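Side-chain contact in ribonuclease mar1, putative (PDB 1YZV), which is of unknown function but belongs to the isochorismatase superfamily, and is only putatively a ribonuclease: residues 105-108 with 109-112. Residues are numbered along the deposited sequence; the frame is centred on the assembly and turned at random.
Sequences VDLP and EVEQ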
loop_
_atom_site.group_PDB
_atom_site.type_symbol
_atom_site.label_atom_id
_atom_site.label_comp_id
_atom_site.label_asym_id
_atom_site.label_seq_id
_atom_site.Cartn_x
_atom_site.Cartn_y
_atom_site.Cartn_z
ATOM N N VAL A 105 -3.934 -4.503 30.766
ATOM C CA VAL A 105 -4.427 -4.772 29.424
ATOM C C VAL A 105 -4.722 -6.243 29.182
ATOM O O VAL A 105 -5.506 -6.576 28.302
ATOM C CB VAL A 105 -3.379 -4.251 28.358
ATOM C CG1 VAL A 105 -2.056 -5.010 28.430
ATOM C CG2 VAL A 105 -3.922 -4.342 26.958
ATOM N N ASP A 106 -4.054 -7.143 29.912
ATOM C CA ASP A 106 -4.301 -8.592 29.751
ATOM C C ASP A 106 -5.594 -8.978 30.484
ATOM O O ASP A 106 -5.591 -9.843 31.351
ATOM C CB ASP A 106 -3.114 -9.386 30.297
ATOM C CG ASP A 106 -3.122 -10.848 29.900
ATOM O OD1 ASP A 106 -3.699 -11.230 28.846
ATOM O OD2 ASP A 106 -2.404 -11.598 30.596
ATOM N N LEU A 107 -6.678 -8.284 30.169
ATOM C CA LEU A 107 -8.031 -8.561 30.714
ATOM C C LEU A 107 -8.960 -8.662 29.510
ATOM O O LEU A 107 -8.818 -7.898 28.574
ATOM C CB LEU A 107 -8.492 -7.408 31.616
ATOM C CG LEU A 107 -7.605 -7.050 32.823
ATOM C CD1 LEU A 107 -7.892 -5.658 33.397
ATOM C CD2 LEU A 107 -7.784 -8.109 33.907
ATOM N N PRO A 108 -9.907 -9.614 29.510
ATOM C CA PRO A 108 -10.787 -9.785 28.348
ATOM C C PRO A 108 -11.616 -8.529 27.964
ATOM O O PRO A 108 -11.835 -8.301 26.794
ATOM C CB PRO A 108 -11.694 -10.957 28.776
ATOM C CG PRO A 108 -11.736 -10.890 30.202
ATOM C CD PRO A 108 -10.298 -10.533 30.592
ATOM N N GLU A 109 -11.932 -7.673 28.923
ATOM C CA GLU A 109 -12.641 -6.410 28.644
ATOM C C GLU A 109 -11.805 -5.354 27.873
ATOM O O GLU A 109 -12.378 -4.467 27.252
ATOM C CB GLU A 109 -13.120 -5.788 29.947
ATOM C CG GLU A 109 -12.006 -5.630 30.970
ATOM C CD GLU A 109 -12.441 -5.017 32.292
ATOM O OE1 GLU A 109 -13.671 -4.788 32.488
ATOM O OE2 GLU A 109 -11.535 -4.700 33.111
ATOM N N VAL A 110 -10.481 -5.366 28.046
ATOM C CA VAL A 110 -9.603 -4.431 27.335
ATOM C C VAL A 110 -9.282 -5.012 25.963
ATOM O O VAL A 110 -8.332 -5.769 25.791
ATOM C CB VAL A 110 -8.297 -4.126 28.093
ATOM C CG1 VAL A 110 -7.523 -3.035 27.353
ATOM C CG2 VAL A 110 -8.590 -3.691 29.515
ATOM N N GLU A 111 -10.165 -4.748 25.021
ATOM C CA GLU A 111 -10.120 -5.391 23.724
ATOM C C GLU A 111 -9.310 -4.634 22.691
ATOM O O GLU A 111 -8.897 -5.230 21.698
ATOM C CB GLU A 111 -11.527 -5.562 23.156
ATOM C CG GLU A 111 -12.353 -6.638 23.826
ATOM C CD GLU A 111 -13.777 -6.749 23.232
ATOM O OE1 GLU A 111 -13.974 -6.392 22.037
ATOM O OE2 GLU A 111 -14.677 -7.206 23.972
ATOM N N GLN A 112 -9.129 -3.331 22.899
ATOM C CA GLN A 112 -8.547 -2.451 21.894
ATOM C C GLN A 112 -7.651 -1.386 22.501
ATOM O O GLN A 112 -7.878 -0.920 23.604
ATOM C CB GLN A 112 -9.631 -1.854 21.010
ATOM C CG GLN A 112 -10.596 -0.921 21.755
ATOM C CD GLN A 112 -11.898 -0.688 21.020
ATOM O OE1 GLN A 112 -12.289 -1.451 20.104
ATOM N NE2 GLN A 112 -12.588 0.412 21.400
#
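Leu-107 and Val-110 close a type I beta turn, the amide N of Val-110 donating to the carbonyl O of Leu-107 over 3.1 Å. The bond is bent, 138° at the hydrogen, and the donor stands above the carbonyl plane, with Pro-108 and Glu-109 at the two corners. The turn sits in the loop that leads from helix 102-105 into strand 110-118, a strand inside the parallel sheet. Beneath the turn the two valines meet with their side chains crossing at about a right angle, CG2 of Val-105 lying 3.9 Å from CG1 of Val-110. In each valine the touching methyl is the one trans to the backbone N (chi1 of Val-110 is -174°), while the second methyl of Val-110, CG2, faces CB of Leu-107 at 4.3 Å. On the outer side Leu-107 and Glu-109 run side by side in the same direction. CG of Glu-109 sits between its own N and carbonyl carbon (chi1 53°), from where it packs 4.0 Å from CB of Leu-107, and the extended chain carries OE2 to 3.8 Å from CD1 of Leu-107, a graze without a hydrogen bond. Past the turn, CG of Glu-111 comes within 3.4 Å of the Pro-108 carbonyl O, and its carboxylate forms a salt bridge with Lys-14. Lys-136 NZ hydrogen-bonds the carbonyl O atoms of both Val-105 and Val-110, tying the two limbs together. With one bent bond across the turn, the shape of the corner therefore rests also on the buried valine contact and on Lys-136.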